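Long-range contacts in methylxanthine N1-demethylase NdmA (Pseudomonas putida, PDB 6ICN), which catalyses the N1-demethylation of caffeine to theobromine and formaldehyde, using O2 and NADH, as the first step of caffeine degradation: residues Ala179-Phe189 with Tyr243-Leu253; Ser260-Val269 with Phe281-Ser289. All blocks are in the same frame, centred on the assembly; numbering follows the deposited sequence.

Contact 1: Ala179-Phe189 with Tyr243-Leu253; sequences AERRWENFTDF and YTCSMPFAINL. With CFF (caffeine), chain F.
One water ties Trp183 to Ala250: it accepts the indole NE1 proton at 2.8 Å (NE1 to water O), donates to Ala250 O at 2.6 Å, and sends a weak bond to Ser246 O. The indole belongs to helix 179-186, which lies against one face of the seven-stranded antiparallel sheet of the catalytic domain. With CG anti to the backbone N (chi1 -170°), the ring reaches down to the strands. There Ile251 CD1 sits over its five-membered ring, 3.8 Å from the centroid, Ile251 CG1 touches NE1, and Cys245 SG approaches the six-membered ring obliquely. One turn back, Ala179 CB stands over the centre of the Phe249 ring, 3.4 Å from its centroid, while Pro248 CG lies against the opposite face. Glu180 OE2 meets that ring at its edge; the carboxylate also forms a salt bridge with Arg28. Further on, Ile251 CD1 packs 3.5 Å from Phe186 CB, and one face of the Phe186 ring is turned to the ligand: caffeine C10, the N1-methyl carbon, lies over its centre. A second water donates to Phe186 O, 2.7 Å from the water oxygen, and to caffeine O11, and accepts from Tyr243 OH. Both its protons are thus used, and it takes one in return, so helix end and strand jointly present a water to the C2 carbonyl (O11) of caffeine, probably helping to orient the methyl that is removed.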
loop_
_atom_site.group_PDB
_atom_site.type_symbol
_atom_site.label_atom_id
_atom_site.label_comp_id
_atom_site.label_asym_id
_atom_site.label_seq_id
_atom_site.Cartn_x
_atom_site.Cartn_y
_atom_site.Cartn_z
ATOM N N ALA A 179 -26.122 13.853 -11.070
ATOM C CA ALA A 179 -26.052 14.720 -12.240
ATOM C C ALA A 179 -26.813 16.022 -12.015
ATOM O O ALA A 179 -26.377 17.076 -12.473
ATOM C CB ALA A 179 -26.582 13.983 -13.468
ATOM N N GLU A 180 -27.935 15.971 -11.295
ATOM C CA GLU A 180 -28.658 17.196 -10.951
ATOM C C GLU A 180 -27.804 18.137 -10.096
ATOM O O GLU A 180 -27.739 19.345 -10.361
ATOM C CB GLU A 180 -29.966 16.841 -10.228
ATOM C CG GLU A 180 -30.980 16.062 -11.082
ATOM C CD GLU A 180 -30.780 14.526 -11.073
ATOM O OE1 GLU A 180 -29.791 13.999 -10.476
ATOM O OE2 GLU A 180 -31.636 13.819 -11.668
ATOM N N ARG A 181 -27.133 17.607 -9.060
ATOM C CA ARG A 181 -26.308 18.488 -8.237
ATOM C C ARG A 181 -25.113 19.017 -9.023
ATOM O O ARG A 181 -24.686 20.159 -8.817
ATOM C CB ARG A 181 -25.864 17.750 -6.963
ATOM C CG ARG A 181 -27.050 17.408 -6.045
ATOM C CD ARG A 181 -26.757 17.913 -4.684
ATOM N NE ARG A 181 -27.608 17.416 -3.609
ATOM C CZ ARG A 181 -28.363 18.212 -2.848
ATOM N NH1 ARG A 181 -28.417 19.512 -3.106
ATOM N NH2 ARG A 181 -29.053 17.704 -1.836
ATOM N N ARG A 182 -24.577 18.210 -9.951
ATOM C CA ARG A 182 -23.467 18.677 -10.772
ATOM C C ARG A 182 -23.909 19.805 -11.695
ATOM O O ARG A 182 -23.205 20.812 -11.835
ATOM C CB ARG A 182 -22.885 17.502 -11.572
ATOM C CG ARG A 182 -21.417 17.699 -11.950
ATOM C CD ARG A 182 -21.261 18.504 -13.235
ATOM N NE ARG A 182 -19.894 19.027 -13.333
ATOM C CZ ARG A 182 -19.458 20.124 -12.718
ATOM N NH1 ARG A 182 -20.299 20.845 -11.961
ATOM N NH2 ARG A 182 -18.186 20.511 -12.853
ATOM N N TRP A 183 -25.080 19.653 -12.323
ATOM C CA TRP A 183 -25.606 20.697 -13.195
ATOM C C TRP A 183 -25.766 22.006 -12.425
ATOM O O TRP A 183 -25.311 23.070 -12.867
ATOM C CB TRP A 183 -26.945 20.246 -13.789
ATOM C CG TRP A 183 -27.481 21.137 -14.909
ATOM C CD1 TRP A 183 -27.398 20.887 -16.250
ATOM C CD2 TRP A 183 -28.190 22.390 -14.776
ATOM N NE1 TRP A 183 -28.004 21.910 -16.966
ATOM C CE2 TRP A 183 -28.503 22.834 -16.083
ATOM C CE3 TRP A 183 -28.607 23.158 -13.686
ATOM C CZ2 TRP A 183 -29.180 24.036 -16.330
ATOM C CZ3 TRP A 183 -29.294 24.360 -13.930
ATOM C CH2 TRP A 183 -29.575 24.780 -15.246
ATOM N N GLU A 184 -26.384 21.934 -11.240
ATOM C CA GLU A 184 -26.591 23.147 -10.459
ATOM C C GLU A 184 -25.266 23.768 -10.034
ATOM O O GLU A 184 -25.125 24.997 -10.024
ATOM C CB GLU A 184 -27.478 22.838 -9.249
ATOM C CG GLU A 184 -28.850 22.354 -9.667
ATOM C CD GLU A 184 -29.823 22.255 -8.522
ATOM O OE1 GLU A 184 -29.565 22.891 -7.478
ATOM O OE2 GLU A 184 -30.822 21.516 -8.659
ATOM N N ASN A 185 -24.262 22.941 -9.717
ATOM C CA ASN A 185 -22.947 23.485 -9.390
ATOM C C ASN A 185 -22.341 24.239 -10.572
ATOM O O ASN A 185 -21.728 25.298 -10.397
ATOM C CB ASN A 185 -22.026 22.346 -8.929
ATOM C CG ASN A 185 -20.583 22.790 -8.748
ATOM O OD1 ASN A 185 -19.724 22.441 -9.553
ATOM N ND2 ASN A 185 -20.313 23.584 -7.712
ATOM N N PHE A 186 -22.534 23.736 -11.790
ATOM C CA PHE A 186 -21.895 24.362 -12.942
ATOM C C PHE A 186 -22.496 25.726 -13.261
ATOM O O PHE A 186 -21.774 26.628 -13.695
ATOM C CB PHE A 186 -21.994 23.435 -14.155
ATOM C CG PHE A 186 -21.040 23.786 -15.254
ATOM C CD1 PHE A 186 -21.391 24.726 -16.215
ATOM C CD2 PHE A 186 -19.786 23.192 -15.322
ATOM C CE1 PHE A 186 -20.508 25.070 -17.233
ATOM C CE2 PHE A 186 -18.893 23.537 -16.336
ATOM C CZ PHE A 186 -19.258 24.468 -17.291
ATOM N N THR A 187 -23.801 25.893 -13.046
ATOM C CA THR A 187 -24.516 27.106 -13.431
ATOM C C THR A 187 -24.756 28.046 -12.261
ATOM O O THR A 187 -25.534 28.992 -12.390
ATOM C CB THR A 187 -25.867 26.749 -14.064
ATOM O OG1 THR A 187 -26.654 26.013 -13.126
ATOM C CG2 THR A 187 -25.697 25.914 -15.355
ATOM N N ASP A 188 -24.136 27.786 -11.115
ATOM C CA ASP A 188 -24.409 28.534 -9.895
ATOM C C ASP A 188 -23.539 29.781 -9.853
ATOM O O ASP A 188 -22.311 29.679 -9.762
ATOM C CB ASP A 188 -24.142 27.637 -8.694
ATOM C CG ASP A 188 -24.463 28.298 -7.380
ATOM O OD1 ASP A 188 -23.799 29.294 -7.044
ATOM O OD2 ASP A 188 -25.354 27.775 -6.671
ATOM N N PHE A 189 -24.180 30.960 -9.903
ATOM C CA PHE A 189 -23.471 32.234 -9.897
ATOM C C PHE A 189 -22.941 32.618 -8.511
ATOM O O PHE A 189 -21.978 33.381 -8.420
ATOM C CB PHE A 189 -24.386 33.366 -10.403
ATOM C CG PHE A 189 -25.017 33.127 -11.770
ATOM C CD1 PHE A 189 -24.470 32.237 -12.685
ATOM C CD2 PHE A 189 -26.167 33.833 -12.141
ATOM C CE1 PHE A 189 -25.075 32.043 -13.943
ATOM C CE2 PHE A 189 -26.770 33.648 -13.390
ATOM C CZ PHE A 189 -26.222 32.754 -14.290
ATOM N N TYR A 243 -25.335 30.816 -22.097
ATOM C CA TYR A 243 -25.604 29.414 -21.788
ATOM C C TYR A 243 -26.682 28.850 -22.701
ATOM O O TYR A 243 -27.757 29.444 -22.846
ATOM C CB TYR A 243 -26.077 29.240 -20.344
ATOM C CG TYR A 243 -25.090 29.577 -19.251
ATOM C CD1 TYR A 243 -24.892 30.892 -18.852
ATOM C CD2 TYR A 243 -24.382 28.569 -18.587
ATOM C CE1 TYR A 243 -24.014 31.211 -17.827
ATOM C CE2 TYR A 243 -23.502 28.877 -17.552
ATOM C CZ TYR A 243 -23.324 30.203 -17.184
ATOM O OH TYR A 243 -22.454 30.532 -16.177
ATOM N N THR A 244 -26.423 27.667 -23.253
ATOM C CA THR A 244 -27.437 26.863 -23.927
ATOM C C THR A 244 -27.401 25.494 -23.273
ATOM O O THR A 244 -26.442 24.737 -23.473
ATOM C CB THR A 244 -27.168 26.747 -25.425
ATOM O OG1 THR A 244 -27.022 28.052 -25.986
ATOM C CG2 THR A 244 -28.307 26.010 -26.101
ATOM N N CYS A 245 -28.412 25.182 -22.477
ATOM C CA CYS A 245 -28.387 23.990 -21.629
ATOM C C CYS A 245 -29.394 22.986 -22.168
ATOM O O CYS A 245 -30.597 23.121 -21.932
ATOM C CB CYS A 245 -28.694 24.348 -20.179
ATOM S SG CYS A 245 -27.600 25.616 -19.476
ATOM N N SER A 246 -28.901 21.981 -22.893
ATOM C CA SER A 246 -29.761 20.905 -23.390
ATOM C C SER A 246 -30.233 20.047 -22.222
ATOM O O SER A 246 -29.428 19.377 -21.567
ATOM C CB SER A 246 -29.014 20.060 -24.418
ATOM O OG SER A 246 -28.672 20.829 -25.559
ATOM N N MET A 247 -31.534 20.060 -21.947
ATOM C CA MET A 247 -32.046 19.339 -20.773
ATOM C C MET A 247 -31.887 17.851 -20.966
ATOM O O MET A 247 -32.108 17.351 -22.074
ATOM C CB MET A 247 -33.517 19.690 -20.501
ATOM C CG MET A 247 -33.696 21.155 -20.118
ATOM S SD MET A 247 -33.028 21.483 -18.453
ATOM C CE MET A 247 -34.245 20.665 -17.469
ATOM N N PRO A 248 -31.547 17.121 -19.895
ATOM C CA PRO A 248 -31.413 17.576 -18.502
ATOM C C PRO A 248 -30.014 17.918 -18.001
ATOM O O PRO A 248 -29.928 18.603 -16.989
ATOM C CB PRO A 248 -31.925 16.383 -17.704
ATOM C CG PRO A 248 -31.576 15.192 -18.555
ATOM C CD PRO A 248 -31.628 15.650 -19.989
ATOM N N PHE A 249 -28.937 17.432 -18.625
ATOM C CA PHE A 249 -27.644 17.487 -17.942
ATOM C C PHE A 249 -26.510 18.121 -18.733
ATOM O O PHE A 249 -25.373 18.137 -18.240
ATOM C CB PHE A 249 -27.210 16.074 -17.516
ATOM C CG PHE A 249 -28.157 15.406 -16.560
ATOM C CD1 PHE A 249 -28.685 16.095 -15.466
ATOM C CD2 PHE A 249 -28.516 14.085 -16.750
ATOM C CE1 PHE A 249 -29.579 15.468 -14.601
ATOM C CE2 PHE A 249 -29.404 13.442 -15.886
ATOM C CZ PHE A 249 -29.941 14.150 -14.801
ATOM N N ALA A 250 -26.753 18.624 -19.930
ATOM C CA ALA A 250 -25.677 19.162 -20.757
ATOM C C ALA A 250 -25.681 20.679 -20.708
ATOM O O ALA A 250 -26.741 21.302 -20.810
ATOM C CB ALA A 250 -25.812 18.687 -22.200
ATOM N N ILE A 251 -24.499 21.275 -20.561
ATOM C CA ILE A 251 -24.347 22.727 -20.527
ATOM C C ILE A 251 -23.338 23.166 -21.579
ATOM O O ILE A 251 -22.179 22.733 -21.559
ATOM C CB ILE A 251 -23.919 23.230 -19.142
ATOM C CG1 ILE A 251 -24.972 22.852 -18.092
ATOM C CG2 ILE A 251 -23.658 24.738 -19.157
ATOM C CD1 ILE A 251 -24.401 22.855 -16.697
ATOM N N ASN A 252 -23.768 24.053 -22.484
ATOM C CA ASN A 252 -22.885 24.696 -23.449
ATOM C C ASN A 252 -22.733 26.150 -23.023
ATOM O O ASN A 252 -23.710 26.912 -23.038
ATOM C CB ASN A 252 -23.448 24.583 -24.866
ATOM C CG ASN A 252 -22.481 25.103 -25.922
ATOM O OD1 ASN A 252 -21.670 24.344 -26.461
ATOM N ND2 ASN A 252 -22.565 26.394 -26.226
ATOM N N LEU A 253 -21.520 26.531 -22.604
ATOM C CA LEU A 253 -21.244 27.885 -22.125
ATOM C C LEU A 253 -20.282 28.571 -23.093
ATOM O O LEU A 253 -19.111 28.184 -23.199
ATOM C CB LEU A 253 -20.674 27.858 -20.704
ATOM C CG LEU A 253 -20.102 29.177 -20.174
ATOM C CD1 LEU A 253 -21.155 30.302 -20.224
ATOM C CD2 LEU A 253 -19.584 29.005 -18.736
HETATM N N1 CFF F . -17.423 26.717 -14.693
HETATM C C2 CFF F . -17.256 27.999 -15.152
HETATM C C10 CFF F . -18.658 26.346 -14.025
HETATM C C6 CFF F . -16.459 25.806 -14.849
HETATM N N3 CFF F . -16.104 28.353 -15.775
HETATM O O11 CFF F . -18.123 28.807 -15.007
HETATM C C12 CFF F . -15.914 29.715 -16.266
HETATM C C4 CFF F . -15.124 27.433 -15.933
HETATM C C5 CFF F . -15.289 26.171 -15.489
HETATM N N9 CFF F . -13.908 27.513 -16.501
HETATM O O13 CFF F . -16.609 24.685 -14.445
HETATM N N7 CFF F . -14.178 25.476 -15.793
HETATM C C8 CFF F . -13.329 26.303 -16.414
HETATM C C14 CFF F . -13.686 24.119 -15.623
HETATM O O HOH W 1 -24.623 17.737 -15.020
HETATM O O HOH W 2 -28.977 21.150 -19.497
HETATM O O HOH W 3 -20.905 28.600 -15.387
#

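Contact 2: Ser260-Val269 with Phe281-Ser289; sequences SSSLHVLFNV and FLIFAREQS. With CFF (caffeine), chain F.
Val265 and Ala285 pair near the middle of an antiparallel beta hairpin, two strands inside the large sheet of the oxygenase catalytic domain. Backbone bonds come first: Val265 N to Ala285 O (2.8 Å) and Ala285 N to Val265 O, repeated for Phe267 with Ile283 and for Val269 with Phe281. At Leu263 the pattern changes. Glu287 N still gives its proton to Leu263 O, but Leu263 N turns to the carboxylate, reaching Glu287 OE1 at 3.0 Å almost head-on, so an extended acidic side chain takes the place of a main-chain carbonyl.

Apolar packing follows on both faces. Val265, Phe267 and Val269 share one with Ala285, Ile283 and Phe281; Phe267 CD2 meets Ile283 CD1 at 4.0 Å. On the other, which helix 293-313 covers, Leu266 CD2 rests 3.9 Å from Phe284 CB, and Leu282 CD1 reaches back to Leu266 CB.

On this second face two flat groups also meet: the imidazole of His264 and the Phe284 ring are nearly parallel, planes 6° apart, but slid so far that they barely overlap. Ala285 O lies over one imidazole face, ND1 comes 3.8 Å from Arg286 CB, and the His296 ring meets the imidazole from the helix. A serine in place of His264 would probably open a gap between Phe284 and Arg286 and leave His296 without its ring partner.

At the open end a water joins the strands: it bonds Ser262 OG, donates to Leu263 O and accepts from Gln288 N. Ser262 OG is also bonded to Ser260 OG within its own segment. One apolar contact is left, with the ligand: Leu266, its CG anti to the carbonyl carbon (chi1 -57°), sets CD1 3.4 Å from caffeine C4.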
loop_
_atom_site.group_PDB
_atom_site.type_symbol
_atom_site.label_atom_id
_atom_site.label_comp_id
_atom_site.label_asym_id
_atom_site.label_seq_id
_atom_site.Cartn_x
_atom_site.Cartn_y
_atom_site.Cartn_z
ATOM N N SER A 260 -8.869 38.658 -23.114
ATOM C CA SER A 260 -8.262 38.358 -24.400
ATOM C C SER A 260 -9.123 38.728 -25.600
ATOM O O SER A 260 -8.634 38.629 -26.731
ATOM C CB SER A 260 -7.922 36.860 -24.487
ATOM O OG SER A 260 -9.090 36.082 -24.265
ATOM N N SER A 261 -10.376 39.142 -25.389
ATOM C CA SER A 261 -11.309 39.468 -26.475
ATOM C C SER A 261 -11.427 38.322 -27.478
ATOM O O SER A 261 -11.389 38.524 -28.696
ATOM C CB SER A 261 -10.906 40.768 -27.176
ATOM O OG SER A 261 -11.125 41.879 -26.325
ATOM N N SER A 262 -11.590 37.104 -26.956
ATOM C CA SER A 262 -11.659 35.921 -27.808
ATOM C C SER A 262 -12.648 34.917 -27.227
ATOM O O SER A 262 -12.957 34.937 -26.031
ATOM C CB SER A 262 -10.278 35.285 -27.974
ATOM O OG SER A 262 -9.657 35.085 -26.719
ATOM N N LEU A 263 -13.140 34.037 -28.095
ATOM C CA LEU A 263 -14.189 33.092 -27.725
ATOM C C LEU A 263 -13.591 31.861 -27.044
ATOM O O LEU A 263 -12.556 31.340 -27.464
ATOM C CB LEU A 263 -14.983 32.678 -28.966
ATOM C CG LEU A 263 -16.143 31.694 -28.775
ATOM C CD1 LEU A 263 -17.192 32.263 -27.826
ATOM C CD2 LEU A 263 -16.770 31.309 -30.108
ATOM N N HIS A 264 -14.233 31.428 -25.961
ATOM C CA HIS A 264 -13.861 30.216 -25.232
ATOM C C HIS A 264 -15.164 29.504 -24.899
ATOM O O HIS A 264 -16.066 30.121 -24.329
ATOM C CB HIS A 264 -13.059 30.568 -23.965
ATOM C CG HIS A 264 -12.340 29.409 -23.332
ATOM N ND1 HIS A 264 -10.977 29.218 -23.449
ATOM C CD2 HIS A 264 -12.795 28.402 -22.546
ATOM C CE1 HIS A 264 -10.627 28.134 -22.775
ATOM N NE2 HIS A 264 -11.710 27.624 -22.214
ATOM N N VAL A 265 -15.294 28.233 -25.286
ATOM C CA VAL A 265 -16.537 27.486 -25.107
ATOM C C VAL A 265 -16.277 26.320 -24.163
ATOM O O VAL A 265 -15.314 25.569 -24.356
ATOM C CB VAL A 265 -17.093 26.967 -26.444
ATOM C CG1 VAL A 265 -18.436 26.284 -26.233
ATOM C CG2 VAL A 265 -17.210 28.110 -27.466
ATOM N N LEU A 266 -17.138 26.160 -23.163
ATOM C CA LEU A 266 -17.089 25.023 -22.248
ATOM C C LEU A 266 -18.334 24.176 -22.453
ATOM O O LEU A 266 -19.460 24.683 -22.370
ATOM C CB LEU A 266 -17.006 25.473 -20.790
ATOM C CG LEU A 266 -15.831 26.382 -20.448
ATOM C CD1 LEU A 266 -16.117 27.092 -19.136
ATOM C CD2 LEU A 266 -14.538 25.569 -20.349
ATOM N N PHE A 267 -18.141 22.890 -22.717
ATOM C CA PHE A 267 -19.251 21.963 -22.889
ATOM C C PHE A 267 -19.111 20.908 -21.806
ATOM O O PHE A 267 -18.156 20.117 -21.811
ATOM C CB PHE A 267 -19.244 21.352 -24.290
ATOM C CG PHE A 267 -20.317 20.328 -24.523
ATOM C CD1 PHE A 267 -21.631 20.712 -24.791
ATOM C CD2 PHE A 267 -20.016 18.973 -24.496
ATOM C CE1 PHE A 267 -22.605 19.766 -25.028
ATOM C CE2 PHE A 267 -20.999 18.002 -24.730
ATOM C CZ PHE A 267 -22.296 18.399 -24.998
ATOM N N ASN A 268 -20.035 20.917 -20.856
ATOM C CA ASN A 268 -19.962 20.010 -19.717
ATOM C C ASN A 268 -21.225 19.166 -19.670
ATOM O O ASN A 268 -22.336 19.701 -19.750
ATOM C CB ASN A 268 -19.776 20.792 -18.407
ATOM C CG ASN A 268 -19.364 19.886 -17.246
ATOM O OD1 ASN A 268 -20.225 19.420 -16.496
ATOM N ND2 ASN A 268 -18.043 19.608 -17.111
ATOM N N VAL A 269 -21.064 17.848 -19.559
ATOM C CA VAL A 269 -22.218 16.955 -19.464
ATOM C C VAL A 269 -21.910 15.811 -18.494
ATOM O O VAL A 269 -20.785 15.297 -18.444
ATOM C CB VAL A 269 -22.637 16.448 -20.867
ATOM C CG1 VAL A 269 -21.458 15.736 -21.591
ATOM C CG2 VAL A 269 -23.886 15.560 -20.792
ATOM N N PHE A 281 -17.966 14.803 -18.254
ATOM C CA PHE A 281 -17.190 15.104 -19.448
ATOM C C PHE A 281 -17.092 16.612 -19.626
ATOM O O PHE A 281 -18.095 17.325 -19.487
ATOM C CB PHE A 281 -17.839 14.466 -20.692
ATOM C CG PHE A 281 -18.008 12.967 -20.594
ATOM C CD1 PHE A 281 -19.119 12.414 -19.948
ATOM C CD2 PHE A 281 -17.054 12.104 -21.138
ATOM C CE1 PHE A 281 -19.281 11.028 -19.854
ATOM C CE2 PHE A 281 -17.206 10.709 -21.039
ATOM C CZ PHE A 281 -18.310 10.170 -20.398
ATOM N N LEU A 282 -15.887 17.095 -19.928
ATOM C CA LEU A 282 -15.665 18.477 -20.332
ATOM C C LEU A 282 -14.962 18.492 -21.681
ATOM O O LEU A 282 -13.917 17.845 -21.859
ATOM C CB LEU A 282 -14.818 19.261 -19.314
ATOM C CG LEU A 282 -14.521 20.708 -19.765
ATOM C CD1 LEU A 282 -15.803 21.545 -19.727
ATOM C CD2 LEU A 282 -13.419 21.363 -18.922
ATOM N N ILE A 283 -15.553 19.200 -22.632
ATOM C CA ILE A 283 -14.909 19.533 -23.895
ATOM C C ILE A 283 -14.790 21.047 -23.932
ATOM O O ILE A 283 -15.759 21.747 -23.609
ATOM C CB ILE A 283 -15.729 19.032 -25.098
ATOM C CG1 ILE A 283 -16.065 17.553 -24.950
ATOM C CG2 ILE A 283 -14.969 19.268 -26.405
ATOM C CD1 ILE A 283 -16.920 17.008 -26.075
ATOM N N PHE A 284 -13.626 21.566 -24.313
ATOM C CA PHE A 284 -13.511 23.016 -24.384
ATOM C C PHE A 284 -12.870 23.424 -25.700
ATOM O O PHE A 284 -12.024 22.711 -26.253
ATOM C CB PHE A 284 -12.753 23.632 -23.173
ATOM C CG PHE A 284 -11.300 23.269 -23.095
ATOM C CD1 PHE A 284 -10.895 22.117 -22.444
ATOM C CD2 PHE A 284 -10.338 24.095 -23.656
ATOM C CE1 PHE A 284 -9.551 21.795 -22.360
ATOM C CE2 PHE A 284 -8.988 23.767 -23.595
ATOM C CZ PHE A 284 -8.595 22.615 -22.947
ATOM N N ALA A 285 -13.315 24.575 -26.202
ATOM C CA ALA A 285 -12.884 25.081 -27.500
ATOM C C ALA A 285 -12.425 26.517 -27.346
ATOM O O ALA A 285 -12.995 27.275 -26.553
ATOM C CB ALA A 285 -14.005 25.018 -28.540
ATOM N N ARG A 286 -11.386 26.895 -28.093
ATOM C CA ARG A 286 -10.894 28.254 -27.939
ATOM C C ARG A 286 -10.458 28.819 -29.277
ATOM O O ARG A 286 -9.907 28.108 -30.124
ATOM C CB ARG A 286 -9.741 28.343 -26.926
ATOM C CG ARG A 286 -8.469 27.580 -27.299
ATOM C CD ARG A 286 -7.617 27.457 -26.040
ATOM N NE ARG A 286 -6.219 27.122 -26.294
ATOM C CZ ARG A 286 -5.764 25.890 -26.477
ATOM N NH1 ARG A 286 -6.600 24.853 -26.470
ATOM N NH2 ARG A 286 -4.458 25.688 -26.656
ATOM N N GLU A 287 -10.718 30.117 -29.438
ATOM C CA GLU A 287 -10.344 30.845 -30.644
ATOM C C GLU A 287 -8.855 31.164 -30.659
ATOM O O GLU A 287 -8.181 30.981 -31.683
ATOM C CB GLU A 287 -11.179 32.124 -30.724
ATOM C CG GLU A 287 -10.967 32.939 -31.971
ATOM C CD GLU A 287 -11.840 34.184 -31.974
ATOM O OE1 GLU A 287 -12.352 34.564 -30.892
ATOM O OE2 GLU A 287 -12.014 34.775 -33.060
ATOM N N GLN A 288 -8.324 31.635 -29.528
ATOM C CA GLN A 288 -6.886 31.866 -29.371
ATOM C C GLN A 288 -6.248 30.550 -28.945
ATOM O O GLN A 288 -6.373 30.136 -27.790
ATOM C CB GLN A 288 -6.628 32.974 -28.354
ATOM C CG GLN A 288 -6.837 34.379 -28.908
ATOM C CD GLN A 288 -6.533 35.465 -27.887
ATOM O OE1 GLN A 288 -6.168 35.178 -26.741
ATOM N NE2 GLN A 288 -6.682 36.726 -28.299
ATOM N N SER A 289 -5.565 29.878 -29.874
ATOM C CA SER A 289 -5.155 28.499 -29.633
ATOM C C SER A 289 -3.664 28.272 -29.870
ATOM O O SER A 289 -3.237 27.117 -30.019
ATOM C CB SER A 289 -5.966 27.535 -30.493
ATOM O OG SER A 289 -5.770 27.773 -31.882
HETATM N N1 CFF F . -17.423 26.717 -14.693
HETATM C C2 CFF F . -17.256 27.999 -15.152
HETATM C C10 CFF F . -18.658 26.346 -14.025
HETATM C C6 CFF F . -16.459 25.806 -14.849
HETATM N N3 CFF F . -16.104 28.353 -15.775
HETATM O O11 CFF F . -18.123 28.807 -15.007
HETATM C C12 CFF F . -15.914 29.715 -16.266
HETATM C C4 CFF F . -15.124 27.433 -15.933
HETATM C C5 CFF F . -15.289 26.171 -15.489
HETATM N N9 CFF F . -13.908 27.513 -16.501
HETATM O O13 CFF F . -16.609 24.685 -14.445
HETATM N N7 CFF F . -14.178 25.476 -15.793
HETATM C C8 CFF F . -13.329 26.303 -16.414
HETATM C C14 CFF F . -13.686 24.119 -15.623
HETATM O O HOH W 4 -9.917 32.235 -26.915
#

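Overall arrangement
From the N terminus, the chain first supplies the [2Fe-2S] cluster ligands, Cys80, His82, Cys99 and His102, and then reaches helix 179-186. Contact 1 then closes a loop of 53 residues, which holds helix 192-195 and runs through strands 214-216 and 219-225, and so ties the helix to strands 239-246 and 250-257. Contact 2 opens only afterwards and closes a short hairpin of strands 263-274 and 277-286; the two are in series, neither nested nor crossed. They meet in the sheet, where strands 250-257 and 263-274 are neighbours and Leu253 N probably bonds to Leu266 O at 2.8 Å. Phe186 also packs on Asn268. Both contacts border caffeine, so helix and hairpin wall one pocket.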